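Local coordinates for protein deseasin MCP-01 (Pseudoalteromonas sp., PDB 3VV3) that degrades collagen as a bacterial serine protease of the subtilisin family, cleaving peptide bonds with its catalytic domain, at residues G111-S116 against V130-C135; V124-D129 against A280-S285; L166-N171 against H275-A280. All coordinates share one frame; numbering follows the deposited sequence.

Contact 1: G111-S116 against V130-C135; sequences GTIGAS and VSIVGC
Ile-113 and Gly-114, in the last turn of helix 105-114, rest on Val-130 and Ile-132 within a beta-alpha-beta crossover, in which the helix links strand 89-91 to the parallel strand 131-136 of the central sheet. The contact is buried and wholly apolar, with no hydrogen bond between the two segments. Branched aliphatic residues suit it: Ile-132 projects an extended side chain (chi1 -65°, chi2 170°) whose tip, CD1, stops 4.2 Å from Ile-113 CG2. The same methyl lies 4.2 Å from Gly-114 CA, so it sits where side chain and bare backbone of the helix meet. Val-48 of the adjacent strand 45-50 touches both isoleucines and continues this oily layer.

Polar needs are met outside the contact. Gly-114 O accepts a hydrogen bond from Asn-63 ND2, while Ile-113 O takes one from Asn-127 ND2.

Steric fit explains the glycine. A CB on Gly-114 would point toward segment 130-135 and fall only 2.5 Å from Val-130 CG1, a clash. The valine methyl is set there by its first torsion of 68°, between backbone N and carbonyl carbon, and CG1 comes to 3.9 Å from Gly-114 CA.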
ATOM      1  N   GLY A 111      -9.581  -4.457 -12.093  1.00  6.08           N
ATOM      2  CA  GLY A 111     -10.956  -3.964 -12.064  1.00  6.83           C
ATOM      3  C   GLY A 111     -11.087  -2.525 -12.540  1.00  8.16           C
ATOM      4  O   GLY A 111     -12.089  -2.141 -13.138  1.00  6.60           O
ATOM      5  N   THR A 112     -10.066  -1.718 -12.288  1.00  5.31           N
ATOM      6  CA  THR A 112     -10.079  -0.339 -12.766  1.00  3.87           C
ATOM      7  C   THR A 112      -9.929  -0.282 -14.290  1.00  7.73           C
ATOM      8  O   THR A 112     -10.583   0.505 -14.969  1.00  6.63           O
ATOM      9  CB  THR A 112      -8.988   0.484 -12.055  1.00  5.85           C
ATOM     10  OG1 THR A 112      -9.305   0.555 -10.659  1.00  6.19           O
ATOM     11  CG2 THR A 112      -8.875   1.909 -12.638  1.00  6.75           C
ATOM     12  N   ILE A 113      -9.070  -1.140 -14.821  1.00  4.36           N
ATOM     13  CA  ILE A 113      -8.914  -1.272 -16.260  1.00  3.90           C
ATOM     14  C   ILE A 113     -10.185  -1.814 -16.915  1.00  5.22           C
ATOM     15  O   ILE A 113     -10.621  -1.302 -17.951  1.00  6.27           O
ATOM     16  CB  ILE A 113      -7.744  -2.228 -16.592  1.00  5.42           C
ATOM     17  CG1 ILE A 113      -6.404  -1.567 -16.243  1.00  6.58           C
ATOM     18  CG2 ILE A 113      -7.774  -2.639 -18.070  1.00  7.23           C
ATOM     19  CD1 ILE A 113      -5.259  -2.567 -16.164  1.00  4.99           C
ATOM     20  N   GLY A 114     -10.779  -2.838 -16.310  1.00  6.06           N
ATOM     21  CA  GLY A 114     -11.811  -3.592 -17.003  1.00  7.47           C
ATOM     22  C   GLY A 114     -12.765  -4.482 -16.222  1.00  8.98           C
ATOM     23  O   GLY A 114     -13.127  -5.560 -16.699  1.00 10.06           O
ATOM     24  N   ALA A 115     -13.218  -4.045 -15.046  1.00  7.27           N
ATOM     25  CA  ALA A 115     -14.347  -4.732 -14.423  1.00  6.78           C
ATOM     26  C   ALA A 115     -15.528  -4.722 -15.407  1.00  7.06           C
ATOM     27  O   ALA A 115     -15.786  -3.713 -16.052  1.00  8.31           O
ATOM     28  CB  ALA A 115     -14.744  -4.068 -13.102  1.00  8.32           C
ATOM     29  N   SER A 116     -16.236  -5.842 -15.512  1.00  6.72           N
ATOM     30  CA  SER A 116     -17.336  -5.972 -16.473  1.00  9.63           C
ATOM     31  C   SER A 116     -18.370  -4.873 -16.266  1.00 10.34           C
ATOM     32  O   SER A 116     -18.800  -4.628 -15.145  1.00  9.17           O
ATOM     33  CB  SER A 116     -18.007  -7.346 -16.346  1.00 13.54           C
ATOM     34  OG  SER A 116     -17.121  -8.390 -16.703  1.00 21.35           O
ATOM     35  N   VAL A 130     -12.918  -5.969 -22.443  1.00  9.92           N
ATOM     36  CA  VAL A 130     -11.492  -5.942 -22.743  1.00  8.02           C
ATOM     37  C   VAL A 130     -10.970  -7.317 -22.347  1.00  7.96           C
ATOM     38  O   VAL A 130     -11.686  -8.078 -21.700  1.00  9.38           O
ATOM     39  CB  VAL A 130     -10.773  -4.818 -21.940  1.00  8.25           C
ATOM     40  CG1 VAL A 130     -10.775  -5.138 -20.438  1.00  9.65           C
ATOM     41  CG2 VAL A 130      -9.350  -4.577 -22.455  1.00  8.83           C
ATOM     42  N   SER A 131      -9.745  -7.659 -22.745  1.00  5.35           N
ATOM     43  CA  SER A 131      -9.139  -8.910 -22.304  1.00  6.08           C
ATOM     44  C   SER A 131      -7.926  -8.599 -21.444  1.00  6.10           C
ATOM     45  O   SER A 131      -7.029  -7.885 -21.875  1.00  8.06           O
ATOM     46  CB  SER A 131      -8.720  -9.789 -23.492  1.00  7.14           C
ATOM     47  OG  SER A 131      -9.856 -10.252 -24.211  1.00  9.69           O
ATOM     48  N   ILE A 132      -7.911  -9.128 -20.232  1.00  4.50           N
ATOM     49  CA  ILE A 132      -6.820  -8.863 -19.311  1.00  3.81           C
ATOM     50  C   ILE A 132      -6.003 -10.125 -19.085  1.00  4.01           C
ATOM     51  O   ILE A 132      -6.534 -11.133 -18.622  1.00  5.88           O
ATOM     52  CB  ILE A 132      -7.361  -8.373 -17.966  1.00  6.19           C
ATOM     53  CG1 ILE A 132      -8.055  -7.024 -18.151  1.00  7.09           C
ATOM     54  CG2 ILE A 132      -6.229  -8.259 -16.944  1.00  7.40           C
ATOM     55  CD1 ILE A 132      -8.830  -6.562 -16.930  1.00 11.04           C
ATOM     56  N   VAL A 133      -4.716 -10.060 -19.416  1.00  5.79           N
ATOM     57  CA  VAL A 133      -3.790 -11.161 -19.139  1.00  4.21           C
ATOM     58  C   VAL A 133      -2.894 -10.793 -17.960  1.00  5.47           C
ATOM     59  O   VAL A 133      -2.364  -9.683 -17.890  1.00  5.01           O
ATOM     60  CB  VAL A 133      -2.923 -11.531 -20.379  1.00  6.68           C
ATOM     61  CG1 VAL A 133      -2.315 -10.295 -21.025  1.00  6.59           C
ATOM     62  CG2 VAL A 133      -1.836 -12.545 -20.000  1.00  5.59           C
ATOM     63  N   GLY A 134      -2.739 -11.719 -17.021  1.00  5.37           N
ATOM     64  CA  GLY A 134      -1.955 -11.424 -15.835  1.00  6.43           C
ATOM     65  C   GLY A 134      -0.592 -12.068 -15.850  1.00  4.50           C
ATOM     66  O   GLY A 134      -0.429 -13.181 -16.350  1.00  6.03           O
ATOM     67  N   CYS A 135       0.397 -11.355 -15.323  1.00  5.42           N
ATOM     68  CA  CYS A 135       1.654 -11.985 -14.945  1.00  5.13           C
ATOM     69  C   CYS A 135       1.940 -11.612 -13.497  1.00  6.70           C
ATOM     70  O   CYS A 135       2.093 -10.433 -13.156  1.00  5.83           O
ATOM     71  CB  CYS A 135       2.815 -11.569 -15.851  1.00  6.19           C
ATOM     72  SG  CYS A 135       4.361 -12.447 -15.459  1.00  7.79           S
TER

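Contact 2: V124-D129 against A280-S285; sequences VGVNHD and AALVLS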
ATOM      1  N   VAL A 124     -17.234  -1.136 -12.471  1.00  8.71           N
ATOM      2  CA  VAL A 124     -17.024  -1.169 -13.913  1.00 10.60           C
ATOM      3  C   VAL A 124     -15.695  -0.486 -14.196  1.00  7.34           C
ATOM      4  O   VAL A 124     -15.343   0.499 -13.544  1.00 10.06           O
ATOM      5  CB  VAL A 124     -18.172  -0.461 -14.686  1.00  8.83           C
ATOM      6  CG1 VAL A 124     -18.405   0.958 -14.153  1.00  7.70           C
ATOM      7  CG2 VAL A 124     -17.884  -0.415 -16.175  1.00  9.88           C
ATOM      8  N   GLY A 125     -14.939  -1.020 -15.145  1.00  9.52           N
ATOM      9  CA  GLY A 125     -13.653  -0.434 -15.478  1.00  6.55           C
ATOM     10  C   GLY A 125     -13.763   0.647 -16.535  1.00  8.81           C
ATOM     11  O   GLY A 125     -14.852   0.936 -17.039  1.00  9.32           O
ATOM     12  N   VAL A 126     -12.633   1.249 -16.886  1.00  3.83           N
ATOM     13  CA  VAL A 126     -12.629   2.209 -17.984  1.00  5.66           C
ATOM     14  C   VAL A 126     -13.168   1.516 -19.240  1.00  7.85           C
ATOM     15  O   VAL A 126     -13.846   2.139 -20.063  1.00  8.08           O
ATOM     16  CB  VAL A 126     -11.219   2.769 -18.267  1.00  5.91           C
ATOM     17  CG1 VAL A 126     -11.257   3.763 -19.428  1.00  7.43           C
ATOM     18  CG2 VAL A 126     -10.636   3.431 -17.014  1.00  7.28           C
ATOM     19  N   ASN A 127     -12.852   0.230 -19.377  1.00  7.52           N
ATOM     20  CA  ASN A 127     -13.461  -0.628 -20.395  1.00  7.42           C
ATOM     21  C   ASN A 127     -14.548  -1.491 -19.782  1.00  9.00           C
ATOM     22  O   ASN A 127     -14.340  -2.088 -18.721  1.00  7.78           O
ATOM     23  CB  ASN A 127     -12.416  -1.558 -21.029  1.00  7.27           C
ATOM     24  CG  ASN A 127     -11.272  -0.803 -21.662  1.00  7.88           C
ATOM     25  OD1 ASN A 127     -11.303  -0.486 -22.848  1.00  8.24           O
ATOM     26  ND2 ASN A 127     -10.258  -0.496 -20.866  1.00  6.19           N
ATOM     27  N   HIS A 128     -15.708  -1.567 -20.440  1.00 10.06           N
ATOM     28  CA  HIS A 128     -16.725  -2.543 -20.052  1.00  8.66           C
ATOM     29  C   HIS A 128     -16.315  -3.915 -20.547  1.00  9.29           C
ATOM     30  O   HIS A 128     -16.612  -4.931 -19.920  1.00  8.38           O
ATOM     31  CB  HIS A 128     -18.075  -2.220 -20.687  1.00  9.50           C
ATOM     32  CG  HIS A 128     -18.690  -0.956 -20.190  1.00 12.31           C
ATOM     33  ND1 HIS A 128     -20.050  -0.723 -20.239  1.00 12.19           N
ATOM     34  CD2 HIS A 128     -18.137   0.145 -19.629  1.00 10.52           C
ATOM     35  CE1 HIS A 128     -20.303   0.470 -19.734  1.00 13.29           C
ATOM     36  NE2 HIS A 128     -19.163   1.015 -19.353  1.00 11.03           N
ATOM     37  N   ASP A 129     -15.655  -3.926 -21.700  1.00  9.58           N
ATOM     38  CA  ASP A 129     -15.196  -5.153 -22.340  1.00 10.51           C
ATOM     39  C   ASP A 129     -13.745  -4.985 -22.777  1.00  6.87           C
ATOM     40  O   ASP A 129     -13.390  -3.985 -23.391  1.00  9.41           O
ATOM     41  CB  ASP A 129     -16.067  -5.463 -23.559  1.00 12.84           C
ATOM     42  CG  ASP A 129     -17.532  -5.629 -23.195  1.00 15.98           C
ATOM     43  OD1 ASP A 129     -17.884  -6.667 -22.598  1.00 19.18           O
ATOM     44  OD2 ASP A 129     -18.320  -4.713 -23.493  1.00 23.04           O
ATOM     45  N   ALA A 280      -5.929   3.802 -22.433  1.00  4.24           N
ATOM     46  CA  ALA A 280      -5.151   3.429 -23.609  1.00  5.08           C
ATOM     47  C   ALA A 280      -5.854   2.305 -24.355  1.00  5.76           C
ATOM     48  O   ALA A 280      -5.983   2.351 -25.585  1.00  6.88           O
ATOM     49  CB  ALA A 280      -3.725   3.012 -23.223  1.00  5.85           C
ATOM     50  N   ALA A 281      -6.302   1.292 -23.618  1.00  5.52           N
ATOM     51  CA  ALA A 281      -7.019   0.172 -24.233  1.00  5.23           C
ATOM     52  C   ALA A 281      -8.310   0.639 -24.907  1.00  7.63           C
ATOM     53  O   ALA A 281      -8.655   0.164 -25.993  1.00  5.63           O
ATOM     54  CB  ALA A 281      -7.308  -0.913 -23.209  1.00  6.13           C
ATOM     55  N   LEU A 282      -9.024   1.563 -24.265  1.00  5.83           N
ATOM     56  CA  LEU A 282     -10.260   2.091 -24.849  1.00  7.17           C
ATOM     57  C   LEU A 282      -9.987   2.837 -26.156  1.00  7.60           C
ATOM     58  O   LEU A 282     -10.715   2.672 -27.144  1.00  8.71           O
ATOM     59  CB  LEU A 282     -11.008   2.995 -23.850  1.00  6.74           C
ATOM     60  CG  LEU A 282     -12.472   3.278 -24.221  1.00  6.74           C
ATOM     61  CD1 LEU A 282     -13.230   1.960 -24.354  1.00  7.39           C
ATOM     62  CD2 LEU A 282     -13.141   4.157 -23.179  1.00  8.12           C
ATOM     63  N   VAL A 283      -8.929   3.640 -26.169  1.00  6.67           N
ATOM     64  CA  VAL A 283      -8.507   4.339 -27.380  1.00  5.83           C
ATOM     65  C   VAL A 283      -8.219   3.337 -28.507  1.00  9.21           C
ATOM     66  O   VAL A 283      -8.614   3.545 -29.651  1.00  8.34           O
ATOM     67  CB  VAL A 283      -7.256   5.212 -27.127  1.00  6.79           C
ATOM     68  CG1 VAL A 283      -6.659   5.688 -28.444  1.00  6.49           C
ATOM     69  CG2 VAL A 283      -7.596   6.407 -26.220  1.00  6.12           C
ATOM     70  N   LEU A 284      -7.538   2.246 -28.173  1.00  5.86           N
ATOM     71  CA  LEU A 284      -7.162   1.259 -29.184  1.00  8.00           C
ATOM     72  C   LEU A 284      -8.370   0.468 -29.681  1.00 10.06           C
ATOM     73  O   LEU A 284      -8.275  -0.264 -30.670  1.00 13.14           O
ATOM     74  CB  LEU A 284      -6.090   0.318 -28.639  1.00  6.65           C
ATOM     75  CG  LEU A 284      -4.700   0.932 -28.459  1.00  7.29           C
ATOM     76  CD1 LEU A 284      -3.799  -0.016 -27.655  1.00  7.48           C
ATOM     77  CD2 LEU A 284      -4.081   1.238 -29.812  1.00  6.95           C
ATOM     78  N   SER A 285      -9.509   0.606 -29.006  1.00  9.07           N
ATOM     79  CA  SER A 285     -10.739  -0.018 -29.507  1.00  9.06           C
ATOM     80  C   SER A 285     -11.378   0.872 -30.570  1.00 12.54           C
ATOM     81  O   SER A 285     -12.259   0.432 -31.317  1.00 13.93           O
ATOM     82  CB  SER A 285     -11.737  -0.310 -28.377  1.00  9.65           C
ATOM     83  OG  SER A 285     -12.401   0.878 -27.960  1.00  8.18           O
TER
HETATM   84  O   HOH W   1     -10.947  -1.844 -25.227  1.00  9.24           O
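Asn-127 lays its amide against Ala-281 and Leu-282, joining the loop between helix 105-114 and strand 131-136 to the last turns of helix 269-284. Its CB points at the helix, and chi1 of -58° sets CG beside the backbone N, 4.2 Å from Leu-282 N. From CG the two amide atoms part. OD1 comes 3.4 Å from Leu-282 N, but at too poor an angle for a hydrogen bond, and is also flanked by the leucine's CD1 at 3.5 Å. Its polar partner is a water that donates to OD1 over 2.8 Å and, weakly, to Ala-281 O. ND2 passes 3.8 Å from the methyl CB of Ala-281 and donates to the backbone oxygens of both Ile-113 and Gly-278.

An amide suits this spot, since it can donate to two helices while accepting from the water. A leucine here would lack both side-chain N-H bonds, to Ile-113 O and Gly-278 O, and would probably cost the loop its side-chain link to helix 269-284 and one of its bonds to helix 105-114, leaving the water its weak bond to Ala-281 O.

Beside the amide, Leu-282 CD2 meets Val-126 CG1 at 4.2 Å, apolar against apolar. Ser-285 OG folds back to donate to Leu-282 O over 2.6 Å, in the carbonyl plane. The loop thus lies between helix 105-114, with which Val-126 and Asn-127 share backbone hydrogen bonds, and helix 269-284, whose Leu-282 also packs on Val-321 and Leu-325 of helix 321-327.

Contact 3: L166-N171 against H275-A280; sequences LRVLNN and HVAGAA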
ATOM      1  N   LEU A 166      -1.921  -7.262 -27.960  1.00  6.09           N
ATOM      2  CA  LEU A 166      -1.548  -6.731 -26.656  1.00  5.96           C
ATOM      3  C   LEU A 166      -0.585  -5.560 -26.832  1.00  4.85           C
ATOM      4  O   LEU A 166       0.576  -5.755 -27.198  1.00  5.71           O
ATOM      5  CB  LEU A 166      -0.884  -7.856 -25.855  1.00  5.28           C
ATOM      6  CG  LEU A 166      -0.542  -7.652 -24.380  1.00  7.10           C
ATOM      7  CD1 LEU A 166      -0.141  -9.001 -23.805  1.00  7.14           C
ATOM      8  CD2 LEU A 166       0.596  -6.650 -24.202  1.00  9.38           C
ATOM      9  N   ARG A 167      -1.067  -4.341 -26.581  1.00  5.21           N
ATOM     10  CA  ARG A 167      -0.259  -3.144 -26.788  1.00  5.57           C
ATOM     11  C   ARG A 167      -0.196  -2.230 -25.573  1.00  4.52           C
ATOM     12  O   ARG A 167       0.302  -1.109 -25.669  1.00  6.10           O
ATOM     13  CB  ARG A 167      -0.766  -2.354 -28.004  1.00  5.83           C
ATOM     14  CG  ARG A 167      -0.601  -3.126 -29.318  1.00  6.35           C
ATOM     15  CD  ARG A 167      -0.815  -2.211 -30.507  1.00  8.05           C
ATOM     16  NE  ARG A 167       0.070  -1.054 -30.428  1.00  6.47           N
ATOM     17  CZ  ARG A 167      -0.112   0.076 -31.101  1.00 10.58           C
ATOM     18  NH1 ARG A 167      -1.149   0.209 -31.923  1.00  7.76           N
ATOM     19  NH2 ARG A 167       0.741   1.077 -30.942  1.00  7.35           N
ATOM     20  N   VAL A 168      -0.697  -2.712 -24.435  1.00  4.52           N
ATOM     21  CA  VAL A 168      -0.688  -1.918 -23.203  1.00  3.44           C
ATOM     22  C   VAL A 168      -0.292  -2.786 -22.023  1.00  3.50           C
ATOM     23  O   VAL A 168      -0.847  -3.871 -21.832  1.00  4.14           O
ATOM     24  CB  VAL A 168      -2.070  -1.295 -22.895  1.00  5.30           C
ATOM     25  CG1 VAL A 168      -1.996  -0.483 -21.589  1.00  3.76           C
ATOM     26  CG2 VAL A 168      -2.557  -0.418 -24.053  1.00  7.48           C
ATOM     27  N   LEU A 169       0.682  -2.316 -21.246  1.00  3.75           N
ATOM     28  CA  LEU A 169       1.065  -2.974 -20.003  1.00  3.89           C
ATOM     29  C   LEU A 169       0.827  -2.040 -18.833  1.00  3.14           C
ATOM     30  O   LEU A 169       1.201  -0.860 -18.873  1.00  6.53           O
ATOM     31  CB  LEU A 169       2.541  -3.376 -20.021  1.00  5.00           C
ATOM     32  CG  LEU A 169       2.901  -4.439 -21.045  1.00  3.66           C
ATOM     33  CD1 LEU A 169       4.412  -4.661 -21.030  1.00  5.39           C
ATOM     34  CD2 LEU A 169       2.136  -5.724 -20.727  1.00  7.15           C
ATOM     35  N   ASN A 170       0.204  -2.578 -17.792  1.00  3.30           N
ATOM     36  CA  ASN A 170      -0.004  -1.842 -16.558  1.00  4.56           C
ATOM     37  C   ASN A 170       1.039  -2.240 -15.522  1.00  4.69           C
ATOM     38  O   ASN A 170       1.153  -3.420 -15.157  1.00  4.53           O
ATOM     39  CB  ASN A 170      -1.402  -2.114 -16.016  1.00  3.77           C
ATOM     40  CG  ASN A 170      -1.703  -1.299 -14.785  1.00  4.00           C
ATOM     41  OD1 ASN A 170      -1.352  -1.678 -13.664  1.00  9.54           O
ATOM     42  ND2 ASN A 170      -2.333  -0.164 -14.986  1.00  2.15           N
ATOM     43  N   ASN A 171       1.802  -1.258 -15.051  1.00  4.54           N
ATOM     44  CA  ASN A 171       2.863  -1.509 -14.085  1.00  5.98           C
ATOM     45  C   ASN A 171       2.696  -0.672 -12.829  1.00  4.42           C
ATOM     46  O   ASN A 171       3.336   0.375 -12.678  1.00  6.46           O
ATOM     47  CB  ASN A 171       4.225  -1.259 -14.733  1.00  4.58           C
ATOM     48  CG  ASN A 171       4.422  -2.100 -15.976  1.00  6.52           C
ATOM     49  OD1 ASN A 171       4.126  -1.663 -17.097  1.00 10.75           O
ATOM     50  ND2 ASN A 171       4.880  -3.324 -15.785  1.00  3.58           N
ATOM     51  N   HIS A 275      -6.222   3.578 -14.570  1.00  4.57           N
ATOM     52  CA  HIS A 275      -7.133   4.453 -15.311  1.00  4.98           C
ATOM     53  C   HIS A 275      -6.515   4.771 -16.672  1.00  5.60           C
ATOM     54  O   HIS A 275      -7.201   4.760 -17.704  1.00  5.11           O
ATOM     55  CB  HIS A 275      -7.439   5.750 -14.549  1.00  6.04           C
ATOM     56  CG  HIS A 275      -8.321   5.554 -13.354  1.00  4.83           C
ATOM     57  ND1 HIS A 275      -9.698   5.649 -13.412  1.00  8.50           N
ATOM     58  CD2 HIS A 275      -8.019   5.251 -12.069  1.00  3.03           C
ATOM     59  CE1 HIS A 275     -10.202   5.418 -12.212  1.00  4.22           C
ATOM     60  NE2 HIS A 275      -9.201   5.177 -11.379  1.00 10.76           N
ATOM     61  N   VAL A 276      -5.210   5.044 -16.664  1.00  4.18           N
ATOM     62  CA  VAL A 276      -4.491   5.368 -17.894  1.00  4.89           C
ATOM     63  C   VAL A 276      -4.322   4.149 -18.808  1.00  7.57           C
ATOM     64  O   VAL A 276      -4.551   4.239 -20.025  1.00  5.76           O
ATOM     65  CB  VAL A 276      -3.119   6.025 -17.608  1.00  3.19           C
ATOM     66  CG1 VAL A 276      -2.369   6.278 -18.915  1.00  4.16           C
ATOM     67  CG2 VAL A 276      -3.314   7.331 -16.838  1.00  4.88           C
ATOM     68  N   ALA A 277      -3.943   3.009 -18.237  1.00  4.94           N
ATOM     69  CA  ALA A 277      -3.844   1.792 -19.038  1.00  4.68           C
ATOM     70  C   ALA A 277      -5.211   1.444 -19.625  1.00  5.67           C
ATOM     71  O   ALA A 277      -5.327   1.072 -20.801  1.00  6.74           O
ATOM     72  CB  ALA A 277      -3.304   0.626 -18.208  1.00  5.52           C
ATOM     73  N   GLY A 278      -6.250   1.575 -18.810  1.00  5.13           N
ATOM     74  CA  GLY A 278      -7.610   1.357 -19.279  1.00  4.09           C
ATOM     75  C   GLY A 278      -7.975   2.318 -20.394  1.00  8.02           C
ATOM     76  O   GLY A 278      -8.554   1.912 -21.408  1.00  6.71           O
ATOM     77  N   ALA A 279      -7.645   3.595 -20.220  1.00  4.56           N
ATOM     78  CA  ALA A 279      -7.926   4.579 -21.258  1.00  5.86           C
ATOM     79  C   ALA A 279      -7.176   4.255 -22.555  1.00  6.89           C
ATOM     80  O   ALA A 279      -7.724   4.408 -23.646  1.00  5.89           O
ATOM     81  CB  ALA A 279      -7.606   5.991 -20.781  1.00  4.67           C
ATOM     82  N   ALA A 280      -5.929   3.802 -22.433  1.00  4.24           N
ATOM     83  CA  ALA A 280      -5.151   3.429 -23.609  1.00  5.08           C
ATOM     84  C   ALA A 280      -5.854   2.305 -24.355  1.00  5.76           C
ATOM     85  O   ALA A 280      -5.983   2.351 -25.585  1.00  6.88           O
ATOM     86  CB  ALA A 280      -3.725   3.012 -23.223  1.00  5.85           C
TER
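Val-168 and Asn-170, alternate residues of strand 166-171, face Ala-277 and Ala-280, one turn apart on helix 269-284. The strand lies inside the parallel sheet of the subtilase alpha/beta fold, and the axes of segments 166-171 and 275-280 run almost antiparallel, at 171°, approaching to 8.3 Å.

Both methyls of Val-168 are used. Its first torsion puts CG1 anti to the backbone N, where it meets Ala-277 CB at 3.8 Å and reaches the carbonyl oxygen of the same alanine. CG2, anti to the carbonyl carbon instead, lies 3.7 Å from Ala-280 CB. The valine therefore straddles two methyls one turn apart on the helix, one branch to each, and a beta-branched residue suits both the strand and this forked role.

The CB of Asn-170 leaves the strand to one side of the helix. With CG anti to the backbone N (chi1 -176°), the amide swings forward until ND2 is 3.5 Å from Ala-277 CB, while its own CB stays 4.0 Å from that methyl. Chi2 of -84° turns the amide well out of the plane of CA, CB and CG. Its OD1 is hydrogen-bonded to Ser-172 OG, and the side chain lies near the residues that probably form the Ser-His-Asp triad.

Alanines suit the helix face because a single methyl lets it lie close to the sheet. With no hydrogen bond or charge pair between strand and helix, this contact depends on van der Waals fit, and the amide oxygen finds its partner in Ser-172, the residue just after the strand.

The three contacts form one continuous buried region, their centres only 9 to 10 Å apart. Contacts 1 and 2 interleave along the chain: helix 105-114, the loop 124-129 and strand 131-136 follow in order, and segment 280-285 comes much later. Contact 3 is nested in the chain loop closed by contact 2 and shares Ala-280 and helix 269-284 with it. Contacts 1 and 3 reach the same parallel sheet, where strand 45-50 separates strands 131-136 and 166-171. Two helices that probably carry the catalytic histidine and serine, 105-114 and 269-284, are thus set against one sheet and tied by one loop, consistent with a fixed active-site framework.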